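Side-chain contacts in putative glycosidase ph117-related (Bacteroides thetaiotaomicron, PDB 5A7V), which is a putative GH130-family glycosidase that binds mannose in its pocket and probably acts on mannose-containing glycans: residues 80-85 and 155-160; 173-178 and 183-188; 234-239 and 246-251. One frame throughout, in Å; residues are numbered along the deposited sequence.

Interaction 1. Residues 80-85 and 155-160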
ATOM      1  N   ALA A  80      -1.968  -2.999  -5.569  1.00  9.59           N
ATOM      2  CA  ALA A  80      -0.985  -4.034  -5.210  1.00  8.40           C
ATOM      3  C   ALA A  80      -0.149  -4.329  -6.443  1.00  9.56           C
ATOM      4  O   ALA A  80      -0.605  -4.126  -7.573  1.00 10.23           O
ATOM      5  CB  ALA A  80      -1.699  -5.302  -4.786  1.00 10.14           C
ATOM      6  N   ALA A  81       1.040  -4.893  -6.235  1.00  9.21           N
ATOM      7  CA  ALA A  81       1.895  -5.287  -7.329  1.00  9.69           C
ATOM      8  C   ALA A  81       2.663  -6.517  -6.929  1.00 10.21           C
ATOM      9  O   ALA A  81       3.090  -6.650  -5.793  1.00 10.81           O
ATOM     10  CB  ALA A  81       2.822  -4.179  -7.778  1.00  9.34           C
ATOM     11  N   THR A  82       2.858  -7.407  -7.894  1.00  9.83           N
ATOM     12  CA  THR A  82       3.629  -8.641  -7.664  1.00 10.24           C
ATOM     13  C   THR A  82       4.260  -9.120  -8.962  1.00 10.84           C
ATOM     14  O   THR A  82       4.047  -8.549 -10.022  1.00 12.69           O
ATOM     15  CB  THR A  82       2.764  -9.694  -6.920  1.00 11.76           C
ATOM     16  OG1 THR A  82       3.569 -10.741  -6.338  1.00 14.11           O
ATOM     17  CG2 THR A  82       1.710 -10.292  -7.815  1.00 12.98           C
ATOM     18  N   LEU A  83       4.974 -10.245  -8.853  1.00 11.63           N
ATOM     19  CA  LEU A  83       5.581 -10.960  -9.972  1.00 12.43           C
ATOM     20  C   LEU A  83       4.802 -12.247 -10.196  1.00 13.22           C
ATOM     21  O   LEU A  83       4.569 -13.004  -9.240  1.00 13.61           O
ATOM     22  CB  LEU A  83       7.029 -11.271  -9.630  1.00 13.37           C
ATOM     23  CG  LEU A  83       7.843 -12.064 -10.620  1.00 15.91           C
ATOM     24  CD1 LEU A  83       8.070 -11.262 -11.879  1.00 17.46           C
ATOM     25  CD2 LEU A  83       9.144 -12.541 -10.002  1.00 18.01           C
ATOM     26  N   HIS A  84       4.445 -12.499 -11.455  1.00 13.79           N
ATOM     27  CA  HIS A  84       3.796 -13.776 -11.815  1.00 15.13           C
ATOM     28  C   HIS A  84       4.145 -14.138 -13.239  1.00 16.13           C
ATOM     29  O   HIS A  84       4.004 -13.341 -14.159  1.00 15.43           O
ATOM     30  CB  HIS A  84       2.264 -13.645 -11.680  1.00 17.58           C
ATOM     31  CG  HIS A  84       1.510 -14.909 -11.972  1.00 20.95           C
ATOM     32  ND1 HIS A  84       1.660 -16.064 -11.238  1.00 26.04           N
ATOM     33  CD2 HIS A  84       0.572 -15.174 -12.907  1.00 26.29           C
ATOM     34  CE1 HIS A  84       0.875 -17.008 -11.746  1.00 29.21           C
ATOM     35  NE2 HIS A  84       0.188 -16.492 -12.751  1.00 43.61           N
ATOM     36  N   ASP A  85       4.622 -15.370 -13.395  1.00 18.50           N
ATOM     37  CA  ASP A  85       4.926 -15.925 -14.727  1.00 21.27           C
ATOM     38  C   ASP A  85       5.826 -14.936 -15.544  1.00 18.05           C
ATOM     39  O   ASP A  85       5.628 -14.707 -16.741  1.00 19.51           O
ATOM     40  CB  ASP A  85       3.597 -16.228 -15.435  1.00 23.40           C
ATOM     41  CG  ASP A  85       2.869 -17.470 -14.856  1.00 31.39           C
ATOM     42  OD1 ASP A  85       3.397 -18.144 -13.935  1.00 42.02           O
ATOM     43  OD2 ASP A  85       1.745 -17.773 -15.333  1.00 50.69           O
ATOM     44  N   GLY A 155       4.657 -20.474  -3.428  1.00 16.16           N
ATOM     45  CA  GLY A 155       3.828 -19.969  -4.525  1.00 16.00           C
ATOM     46  C   GLY A 155       2.409 -19.540  -4.162  1.00 15.48           C
ATOM     47  O   GLY A 155       1.589 -19.384  -5.045  1.00 15.69           O
ATOM     48  N   LEU A 156       2.124 -19.376  -2.880  1.00 13.34           N
ATOM     49  CA  LEU A 156       0.811 -18.883  -2.441  1.00 12.58           C
ATOM     50  C   LEU A 156       0.850 -17.346  -2.317  1.00 11.67           C
ATOM     51  O   LEU A 156       1.635 -16.826  -1.534  1.00 11.85           O
ATOM     52  CB  LEU A 156       0.398 -19.506  -1.126  1.00 13.84           C
ATOM     53  CG  LEU A 156      -0.991 -19.152  -0.627  1.00 16.87           C
ATOM     54  CD1 LEU A 156      -2.046 -19.728  -1.548  1.00 16.73           C
ATOM     55  CD2 LEU A 156      -1.213 -19.563   0.825  1.00 18.62           C
ATOM     56  N   TYR A 157       0.045 -16.669  -3.137  1.00 11.35           N
ATOM     57  CA  TYR A 157      -0.134 -15.218  -2.990  1.00 10.59           C
ATOM     58  C   TYR A 157      -1.067 -14.952  -1.833  1.00 10.17           C
ATOM     59  O   TYR A 157      -2.172 -15.524  -1.719  1.00 11.58           O
ATOM     60  CB  TYR A 157      -0.676 -14.627  -4.292  1.00 11.62           C
ATOM     61  CG  TYR A 157       0.272 -14.756  -5.446  1.00 10.55           C
ATOM     62  CD1 TYR A 157       1.292 -13.828  -5.665  1.00 11.64           C
ATOM     63  CD2 TYR A 157       0.158 -15.803  -6.377  1.00 12.27           C
ATOM     64  CE1 TYR A 157       2.164 -13.914  -6.735  1.00 11.53           C
ATOM     65  CE2 TYR A 157       1.068 -15.907  -7.428  1.00 13.14           C
ATOM     66  CZ  TYR A 157       2.069 -14.973  -7.607  1.00 12.44           C
ATOM     67  OH  TYR A 157       2.951 -15.125  -8.677  1.00 15.55           O
ATOM     68  N   VAL A 158      -0.641 -13.977  -1.002  1.00 10.14           N
ATOM     69  CA  VAL A 158      -1.359 -13.557   0.165  1.00  9.47           C
ATOM     70  C   VAL A 158      -1.655 -12.045   0.000  1.00  9.30           C
ATOM     71  O   VAL A 158      -0.718 -11.237  -0.105  1.00  9.86           O
ATOM     72  CB  VAL A 158      -0.587 -13.806   1.470  1.00  9.22           C
ATOM     73  CG1 VAL A 158      -1.402 -13.411   2.695  1.00 10.96           C
ATOM     74  CG2 VAL A 158      -0.207 -15.279   1.563  1.00 10.70           C
ATOM     75  N   MET A 159      -2.958 -11.729  -0.036  1.00  8.78           N
ATOM     76  CA  MET A 159      -3.462 -10.337  -0.199  0.50  8.81           C
ATOM     77  C   MET A 159      -4.008  -9.859   1.125  1.00  9.33           C
ATOM     78  O   MET A 159      -4.889 -10.508   1.725  1.00 10.58           O
ATOM     79  CB  MET A 159      -4.633 -10.276  -1.177  0.50  8.62           C
ATOM     80  CG  MET A 159      -5.216  -8.874  -1.382  0.50  8.84           C
ATOM     81  SD  MET A 159      -6.855  -8.803  -2.091  0.50 12.36           S
ATOM     82  CE  MET A 159      -6.502  -9.448  -3.724  0.50 13.06           C
ATOM     83  N   THR A 160      -3.523  -8.692   1.570  1.00  8.69           N
ATOM     84  CA  THR A 160      -4.181  -7.967   2.645  1.00  8.55           C
ATOM     85  C   THR A 160      -5.011  -6.821   1.969  1.00  7.98           C
ATOM     86  O   THR A 160      -4.601  -6.269   0.946  1.00  9.83           O
ATOM     87  CB  THR A 160      -3.182  -7.357   3.611  1.00  9.35           C
ATOM     88  OG1 THR A 160      -2.394  -6.379   2.932  1.00 11.22           O
ATOM     89  CG2 THR A 160      -2.244  -8.419   4.234  1.00 10.28           C
TER

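Interaction 2. Residues 173-178 and 183-188. With SO4 (sulfate ion), chain H.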
ATOM      1  N   ILE A 173      -7.843 -10.830   4.768  1.00  9.37           N
ATOM      2  CA  ILE A 173      -6.863 -11.643   4.027  1.00  9.40           C
ATOM      3  C   ILE A 173      -7.585 -12.458   2.950  1.00  9.65           C
ATOM      4  O   ILE A 173      -8.668 -13.041   3.220  1.00 10.60           O
ATOM      5  CB  ILE A 173      -6.071 -12.608   4.949  1.00 10.03           C
ATOM      6  CG1 ILE A 173      -5.498 -11.933   6.193  1.00 10.52           C
ATOM      7  CG2 ILE A 173      -5.010 -13.334   4.152  1.00 11.04           C
ATOM      8  CD1 ILE A 173      -4.422 -10.874   5.905  1.00 11.52           C
ATOM      9  N   ALA A 174      -6.985 -12.505   1.786  1.00  9.33           N
ATOM     10  CA  ALA A 174      -7.420 -13.460   0.729  1.00  9.65           C
ATOM     11  C   ALA A 174      -6.175 -14.105   0.155  1.00  9.80           C
ATOM     12  O   ALA A 174      -5.087 -13.548   0.179  1.00 10.17           O
ATOM     13  CB  ALA A 174      -8.198 -12.731  -0.371  1.00  9.90           C
ATOM     14  N   THR A 175      -6.353 -15.353  -0.340  1.00 10.83           N
ATOM     15  CA  THR A 175      -5.234 -16.081  -0.907  1.00 10.68           C
ATOM     16  C   THR A 175      -5.560 -16.666  -2.272  1.00 10.49           C
ATOM     17  O   THR A 175      -6.744 -16.890  -2.604  1.00 12.89           O
ATOM     18  CB  THR A 175      -4.736 -17.224   0.017  1.00 11.79           C
ATOM     19  OG1 THR A 175      -5.756 -18.199   0.178  1.00 14.13           O
ATOM     20  CG2 THR A 175      -4.333 -16.687   1.402  1.00 12.86           C
ATOM     21  N   SER A 176      -4.521 -16.886  -3.052  1.00 10.79           N
ATOM     22  CA  SER A 176      -4.668 -17.404  -4.438  0.50 11.68           C
ATOM     23  C   SER A 176      -3.350 -17.983  -4.914  1.00 12.50           C
ATOM     24  O   SER A 176      -2.288 -17.526  -4.484  1.00 13.93           O
ATOM     25  CB  SER A 176      -5.098 -16.261  -5.386  0.50 12.40           C
ATOM     26  OG  SER A 176      -5.156 -16.680  -6.746  0.50 12.33           O
ATOM     27  N   ARG A 177      -3.412 -18.950  -5.834  1.00 13.41           N
ATOM     28  CA  ARG A 177      -2.198 -19.400  -6.517  1.00 14.73           C
ATOM     29  C   ARG A 177      -1.982 -18.711  -7.878  1.00 15.91           C
ATOM     30  O   ARG A 177      -0.872 -18.711  -8.408  1.00 18.75           O
ATOM     31  CB  ARG A 177      -2.192 -20.936  -6.688  1.00 17.26           C
ATOM     32  CG  ARG A 177      -2.182 -21.627  -5.329  1.00 20.99           C
ATOM     33  CD  ARG A 177      -1.744 -23.049  -5.424  1.00 23.22           C
ATOM     34  NE  ARG A 177      -0.346 -23.124  -5.800  1.00 25.60           N
ATOM     35  CZ  ARG A 177       0.688 -22.997  -4.974  1.00 26.53           C
ATOM     36  NH1 ARG A 177       0.538 -22.808  -3.654  1.00 31.25           N
ATOM     37  NH2 ARG A 177       1.883 -23.057  -5.502  1.00 29.32           N
ATOM     38  N   ASN A 178      -3.024 -18.127  -8.450  1.00 16.25           N
ATOM     39  CA  ASN A 178      -2.940 -17.588  -9.789  1.00 16.97           C
ATOM     40  C   ASN A 178      -3.394 -16.121  -9.947  1.00 16.77           C
ATOM     41  O   ASN A 178      -3.459 -15.642 -11.073  1.00 18.98           O
ATOM     42  CB  ASN A 178      -3.704 -18.508 -10.753  1.00 19.29           C
ATOM     43  CG  ASN A 178      -5.203 -18.466 -10.537  1.00 18.53           C
ATOM     44  OD1 ASN A 178      -5.727 -17.707  -9.690  1.00 19.23           O
ATOM     45  ND2 ASN A 178      -5.919 -19.319 -11.284  1.00 24.53           N
ATOM     46  N   THR A 183      -9.612 -16.958  -2.501  1.00 10.92           N
ATOM     47  CA  THR A 183     -10.402 -17.407  -1.337  1.00 12.23           C
ATOM     48  C   THR A 183     -10.310 -16.323  -0.253  1.00 11.05           C
ATOM     49  O   THR A 183      -9.189 -15.948   0.121  1.00 11.24           O
ATOM     50  CB  THR A 183      -9.934 -18.769  -0.816  1.00 12.30           C
ATOM     51  OG1 THR A 183     -10.044 -19.732  -1.857  1.00 14.29           O
ATOM     52  CG2 THR A 183     -10.722 -19.145   0.423  1.00 14.21           C
ATOM     53  N   LYS A 184     -11.487 -15.861   0.202  1.00 11.11           N
ATOM     54  CA  LYS A 184     -11.611 -14.833   1.252  1.00 11.19           C
ATOM     55  C   LYS A 184     -11.593 -15.538   2.604  1.00 11.49           C
ATOM     56  O   LYS A 184     -12.408 -16.421   2.865  1.00 13.67           O
ATOM     57  CB  LYS A 184     -12.900 -14.017   1.089  1.00 12.00           C
ATOM     58  CG  LYS A 184     -12.896 -13.194  -0.189  1.00 11.87           C
ATOM     59  CD  LYS A 184     -14.213 -12.423  -0.334  1.00 12.86           C
ATOM     60  CE  LYS A 184     -14.285 -11.727  -1.668  1.00 13.38           C
ATOM     61  NZ  LYS A 184     -15.582 -10.996  -1.796  1.00 12.92           N
ATOM     62  N   HIS A 185     -10.649 -15.141   3.453  1.00 10.62           N
ATOM     63  CA  HIS A 185     -10.523 -15.720   4.794  1.00 11.28           C
ATOM     64  C   HIS A 185     -11.108 -14.861   5.900  1.00 11.58           C
ATOM     65  O   HIS A 185     -11.187 -15.299   7.049  1.00 13.59           O
ATOM     66  CB  HIS A 185      -9.093 -16.126   5.106  1.00 11.92           C
ATOM     67  CG  HIS A 185      -8.646 -17.309   4.323  1.00 15.08           C
ATOM     68  ND1 HIS A 185      -8.715 -18.574   4.844  1.00 17.63           N
ATOM     69  CD2 HIS A 185      -8.164 -17.434   3.067  1.00 18.51           C
ATOM     70  CE1 HIS A 185      -8.298 -19.434   3.941  1.00 24.28           C
ATOM     71  NE2 HIS A 185      -7.929 -18.771   2.867  1.00 21.88           N
ATOM     72  N   GLY A 186     -11.546 -13.663   5.566  1.00 11.33           N
ATOM     73  CA  GLY A 186     -12.133 -12.747   6.541  1.00 12.50           C
ATOM     74  C   GLY A 186     -11.104 -11.874   7.272  1.00 10.16           C
ATOM     75  O   GLY A 186      -9.909 -11.880   6.953  1.00 10.59           O
ATOM     76  N   PRO A 187     -11.596 -11.108   8.250  1.00 10.25           N
ATOM     77  CA  PRO A 187     -10.723 -10.204   9.012  1.00 10.89           C
ATOM     78  C   PRO A 187      -9.478 -10.885   9.567  1.00 10.36           C
ATOM     79  O   PRO A 187      -9.554 -11.984  10.175  1.00 11.45           O
ATOM     80  CB  PRO A 187     -11.661  -9.668  10.100  1.00 11.82           C
ATOM     81  CG  PRO A 187     -13.032  -9.730   9.484  1.00 11.79           C
ATOM     82  CD  PRO A 187     -13.019 -11.003   8.657  1.00 11.69           C
ATOM     83  N   ALA A 188      -8.341 -10.241   9.411  1.00 10.12           N
ATOM     84  CA  ALA A 188      -7.070 -10.739   9.929  1.00 10.14           C
ATOM     85  C   ALA A 188      -7.109 -10.964  11.421  1.00  9.63           C
ATOM     86  O   ALA A 188      -6.449 -11.902  11.912  1.00 11.26           O
ATOM     87  CB  ALA A 188      -5.972  -9.733   9.603  1.00 10.90           C
TER
HETATM   88  S   SO4 H1389       0.765 -23.160  -9.243  1.00 50.32           S
HETATM   89  O1  SO4 H1389       1.353 -24.077 -10.258  1.00 58.56           O
HETATM   90  O2  SO4 H1389      -0.229 -23.935  -8.459  1.00 58.05           O
HETATM   91  O3  SO4 H1389       0.043 -22.023  -9.874  1.00 58.05           O
HETATM   92  O4  SO4 H1389       1.837 -22.635  -8.360  1.00 53.30           O
HETATM   93  O   HOH W   1     -11.222 -11.947   3.335  1.00 12.51           O
HETATM   94  O   HOH W   2      -8.149 -19.621  -3.854  1.00 21.27           O

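Interaction 3. Residues 234-239 and 246-251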
ATOM      1  N   VAL A 234       1.784   2.701  13.630  1.00  8.53           N
ATOM      2  CA  VAL A 234       2.296   1.401  13.160  1.00  8.61           C
ATOM      3  C   VAL A 234       2.232   0.387  14.303  1.00  8.42           C
ATOM      4  O   VAL A 234       2.836   0.588  15.359  1.00  9.73           O
ATOM      5  CB  VAL A 234       3.729   1.504  12.589  1.00  9.32           C
ATOM      6  CG1 VAL A 234       4.264   0.146  12.195  1.00  9.93           C
ATOM      7  CG2 VAL A 234       3.736   2.498  11.427  1.00 10.73           C
ATOM      8  N   PHE A 235       1.464  -0.672  14.048  1.00  8.86           N
ATOM      9  CA  PHE A 235       1.251  -1.801  14.936  1.00  9.34           C
ATOM     10  C   PHE A 235       1.905  -3.046  14.276  1.00  8.65           C
ATOM     11  O   PHE A 235       2.431  -2.954  13.155  1.00  9.48           O
ATOM     12  CB  PHE A 235      -0.232  -2.078  15.121  1.00  9.02           C
ATOM     13  CG  PHE A 235      -1.027  -0.918  15.682  1.00 10.25           C
ATOM     14  CD1 PHE A 235      -0.869  -0.526  16.997  1.00 11.40           C
ATOM     15  CD2 PHE A 235      -1.945  -0.224  14.888  1.00 12.50           C
ATOM     16  CE1 PHE A 235      -1.624   0.510  17.508  1.00 13.02           C
ATOM     17  CE2 PHE A 235      -2.681   0.832  15.404  1.00 14.02           C
ATOM     18  CZ  PHE A 235      -2.516   1.182  16.722  1.00 13.01           C
ATOM     19  N   ALA A 236       1.879  -4.202  14.973  1.00  9.22           N
ATOM     20  CA  ALA A 236       2.421  -5.446  14.381  1.00  9.92           C
ATOM     21  C   ALA A 236       1.587  -6.636  14.786  1.00  9.56           C
ATOM     22  O   ALA A 236       0.723  -6.559  15.667  1.00  9.84           O
ATOM     23  CB  ALA A 236       3.876  -5.626  14.731  1.00 13.10           C
ATOM     24  N   ALA A 237       1.812  -7.732  14.059  1.00 10.06           N
ATOM     25  CA  ALA A 237       1.107  -8.992  14.320  1.00 10.38           C
ATOM     26  C   ALA A 237       1.950 -10.147  13.796  1.00  9.83           C
ATOM     27  O   ALA A 237       2.798  -9.989  12.916  1.00 10.34           O
ATOM     28  CB  ALA A 237      -0.248  -8.985  13.613  1.00 10.82           C
ATOM     29  N   THR A 238       1.684 -11.320  14.386  1.00 10.30           N
ATOM     30  CA  THR A 238       2.296 -12.573  13.924  1.00 10.68           C
ATOM     31  C   THR A 238       1.228 -13.573  13.463  1.00 10.57           C
ATOM     32  O   THR A 238       0.058 -13.441  13.796  1.00 10.97           O
ATOM     33  CB  THR A 238       3.172 -13.230  15.021  1.00 12.27           C
ATOM     34  OG1 THR A 238       2.354 -13.592  16.122  1.00 14.49           O
ATOM     35  CG2 THR A 238       4.277 -12.313  15.461  1.00 13.18           C
ATOM     36  N   SER A 239       1.672 -14.579  12.726  1.00 10.68           N
ATOM     37  CA  SER A 239       0.762 -15.625  12.287  1.00 11.41           C
ATOM     38  C   SER A 239       1.540 -16.904  12.054  1.00 11.39           C
ATOM     39  O   SER A 239       2.682 -16.876  11.657  1.00 12.71           O
ATOM     40  CB  SER A 239       0.048 -15.221  10.997  1.00 12.33           C
ATOM     41  OG  SER A 239      -0.857 -16.238  10.544  1.00 12.58           O
ATOM     42  N   THR A 246      -2.256 -12.357  15.048  1.00 11.21           N
ATOM     43  CA  THR A 246      -2.337 -12.032  16.460  1.00 11.74           C
ATOM     44  C   THR A 246      -1.568 -10.733  16.697  1.00 11.17           C
ATOM     45  O   THR A 246      -0.344 -10.721  16.583  1.00 11.93           O
ATOM     46  CB  THR A 246      -1.777 -13.191  17.288  1.00 12.48           C
ATOM     47  OG1 THR A 246      -2.532 -14.379  17.017  1.00 16.11           O
ATOM     48  CG2 THR A 246      -1.810 -12.866  18.780  1.00 14.76           C
ATOM     49  N   PRO A 247      -2.303  -9.616  16.961  1.00 11.67           N
ATOM     50  CA  PRO A 247      -1.595  -8.365  17.211  1.00 11.46           C
ATOM     51  C   PRO A 247      -0.715  -8.399  18.441  1.00 12.31           C
ATOM     52  O   PRO A 247      -1.032  -9.100  19.407  1.00 13.99           O
ATOM     53  CB  PRO A 247      -2.713  -7.336  17.384  1.00 15.22           C
ATOM     54  CG  PRO A 247      -3.916  -7.915  16.784  1.00 16.97           C
ATOM     55  CD  PRO A 247      -3.761  -9.430  16.964  1.00 13.50           C
ATOM     56  N   TYR A 248       0.379  -7.625  18.389  1.00 11.48           N
ATOM     57  CA  TYR A 248       1.185  -7.381  19.584  1.00 11.49           C
ATOM     58  C   TYR A 248       0.401  -6.409  20.489  1.00 12.53           C
ATOM     59  O   TYR A 248      -0.078  -5.365  20.016  1.00 12.50           O
ATOM     60  CB  TYR A 248       2.551  -6.776  19.272  1.00 13.59           C
ATOM     61  CG  TYR A 248       3.596  -7.714  18.748  1.00 14.96           C
ATOM     62  CD1 TYR A 248       3.648  -8.021  17.404  1.00 15.87           C
ATOM     63  CD2 TYR A 248       4.550  -8.266  19.582  1.00 18.14           C
ATOM     64  CE1 TYR A 248       4.609  -8.901  16.876  1.00 16.28           C
ATOM     65  CE2 TYR A 248       5.520  -9.132  19.076  1.00 19.60           C
ATOM     66  CZ  TYR A 248       5.536  -9.457  17.716  1.00 17.08           C
ATOM     67  OH  TYR A 248       6.524 -10.265  17.180  1.00 18.73           O
ATOM     68  N   VAL A 249       0.343  -6.720  21.776  1.00 12.41           N
ATOM     69  CA  VAL A 249      -0.421  -5.955  22.721  1.00 13.25           C
ATOM     70  C   VAL A 249       0.428  -5.579  23.928  1.00 14.36           C
ATOM     71  O   VAL A 249       1.466  -6.174  24.226  1.00 15.66           O
ATOM     72  CB  VAL A 249      -1.729  -6.679  23.182  1.00 14.02           C
ATOM     73  CG1 VAL A 249      -2.658  -6.887  21.998  1.00 14.60           C
ATOM     74  CG2 VAL A 249      -1.449  -7.977  23.928  1.00 16.41           C
ATOM     75  N   ASN A 250      -0.041  -4.529  24.583  1.00 13.38           N
ATOM     76  CA  ASN A 250       0.546  -4.012  25.833  1.00 12.89           C
ATOM     77  C   ASN A 250       0.103  -4.838  27.045  1.00 16.83           C
ATOM     78  O   ASN A 250      -0.752  -5.731  26.926  1.00 18.42           O
ATOM     79  CB  ASN A 250       0.088  -2.573  26.015  1.00 12.82           C
ATOM     80  CG  ASN A 250       0.786  -1.621  25.061  1.00 13.22           C
ATOM     81  OD1 ASN A 250       2.008  -1.682  24.889  1.00 14.33           O
ATOM     82  ND2 ASN A 250       0.017  -0.725  24.443  1.00 13.08           N
ATOM     83  N   THR A 251       0.663  -4.536  28.211  1.00 17.52           N
ATOM     84  CA  THR A 251       0.323  -5.197  29.473  1.00 21.37           C
ATOM     85  C   THR A 251      -1.191  -5.267  29.687  1.00 22.33           C
ATOM     86  O   THR A 251      -1.701  -6.290  30.121  1.00 27.34           O
ATOM     87  CB  THR A 251       1.017  -4.460  30.642  1.00 24.58           C
ATOM     88  OG1 THR A 251       2.398  -4.252  30.298  1.00 25.04           O
ATOM     89  CG2 THR A 251       0.921  -5.227  31.965  1.00 29.03           C
TER
HETATM   90  O   HOH W   3       0.960  -3.963  17.710  1.00 11.79           O
HETATM   91  O   HOH W   4      -1.988 -15.938  14.948  1.00 25.92           O
HETATM   92  O   HOH W   5       1.885 -11.115  18.269  1.00 30.70           O

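Interaction 1. Residues 80-85 and 155-160
Tyr157 reaches across from the start of strand 157-164 to the last residues of strand 75-84. Its OH donates to Leu83 O at 2.7 Å. The bond lies in the carbonyl plane, on a lone pair. The same hydroxyl accepts from His84 ND1 at 3.0 Å, through a bent bond of 141° at the hydrogen. Two bonds therefore grip the phenol oxygen, one to backbone and one to side chain. The hydroxyl lies near the plane of the His84 ring, tilted 18° from it. CG of His84 is anti to the backbone N (chi1 -178°), and this torsion carries ND1 to the phenol. The two rings meet obliquely.

The tight part is this hydroxyl end, with Leu83 O, His84 ND1 and the buried Thr82. Thr82 OG1 sits at the ring edge, in plane, 3.5 Å from Tyr157 CE1, and Thr82 CG2 lies 3.8 Å from the same carbon. Leu179 also packs on Thr82, His84 and Tyr157. The looser, solvent side is at the partly exposed Leu83 side chain and the outer imidazole. The exposed Asp85 lies beyond, its CG over one face of the imidazole, toward its rim.

The two strands run nearly antiparallel, but their axes stay 9.7 Å apart. They belong to two successive four-stranded antiparallel sheets. The Tyr157 side chain bridges the gap to a backbone carbonyl and to side chains, an arrangement consistent with adjacent blades of the five-bladed beta-propeller of GH130 enzymes.

Interaction 2. Residues 173-178 and 183-188
Thr175 and Thr183 form a hydrogen-bonded pair in the antiparallel hairpin of strands 169-176 and 183-187. Thr175 N donates to Thr183 O, and Thr183 N to Thr175 O, the latter nearly straight at 171°. Further along, His185 N donates to Ile173 O at 2.9 Å. Between these rungs Ala174 faces Lys184 as a non-hydrogen-bonded pair, and Ala174 CA makes a CA-H...O contact of 3.1 Å with Thr183 O.

Water adds to the polar links. One molecule donates to Ile173 O and accepts from Gly186 N. Another lies 2.8 Å from Thr183 OG1 and donates weakly to Thr175 O.

Side-chain packing is lighter. Ile173 CG1 touches Ala188 CB at 4.1 Å. Thr175 OG1 lies at the edge of the His185 ring, near its plane and 3.5 Å from His185 NE2. Its position between the backbone N and the carbonyl carbon (chi1 64°) turns it to that edge. The two side chains cross at about a right angle.

The charged side chains find their partners outside the two strands. Lys184 NZ forms salt bridges with Glu139 and Asp133. Arg177 grips a sulfate, probably from the crystallisation liquor, through two bonds at its guanidinium edge: NE to sulfate O2 at 2.8 Å and NH2 to sulfate O4 at 2.9 Å.

The chemistry implies a hairpin held mainly by main-chain bonds and bridging water. The charge of Lys184 is met by carboxylates outside it.

Interaction 3. Residues 234-239 and 246-251
Tyr248 sets its ring alongside strand 235-239, against the methyls of Ala236 and Thr238. Tyr248 CD1 is 3.6 Å from Ala236 CB, and Tyr248 CE1 is 3.7 Å from Thr238 CG2. Both methyl groups approach the ring obliquely. The motif is a beta hairpin of strands 235-239 and 246-247, at the margin of a larger mixed sheet. The short second strand ends at Pro247, and Tyr248 follows it.

The tyrosine's CG is anti to its carbonyl carbon (chi1 -77°). From there the ring extends back along the first strand, with Ala237 N at its edge and Tyr248 OH 3.5 Å from Thr238 CG2. On the other side of this contact, a chi1 of 63° sets Thr238 CG2 anti to the carbonyl carbon and turns it to the tyrosine. The threonine and tyrosine side chains cross at about a right angle.

Backbone bonds hold the two strands together. Thr238 and Thr246 are a hydrogen-bonded pair: Thr246 N donates to Thr238 O, and Thr238 N donates to Thr246 O. Tyr248 N donates to Ala236 O at 2.9 Å. Trp229 NE1 also donates to this oxygen. Ala237 and Pro247 form the non-hydrogen-bonded pair, with Ala237 CA in a CA-H...O contact with Thr246 O.

Helix 192-195 packs on Thr246 and Pro247, and Ala237 packs on Trp229. Tyr193 OH of the same helix donates to Pro247 O. Thr246 OG1 lies 2.6 Å from a water that donates weakly to Thr238 O.

A further water donates to Thr246 O at 2.8 Å, and its oxygen sits above the centre of the Tyr248 ring.

Interactions 1 and 2 are joined. Strands 157-164 and 169-176 are neighbours in one sheet, and probable backbone bonds link Met159 N to Ala174 O and Tyr157 N to Ser176 O. Interaction 3 stands apart: its nearest atoms are about 5 Å from interaction 2 and about 8 Å from interaction 1. Interactions 2 and 3 both close beta hairpins through backbone bonds, while interaction 1 joins strands of different sheets through one tyrosine side chain, with no backbone-to-backbone bond. Interaction 2 is the buried contact, although Thr183 and His185 are exposed. Interactions 1 and 3 are partly buried, and each turns on one tyrosine, by its hydroxyl in interaction 1 and its ring in interaction 3.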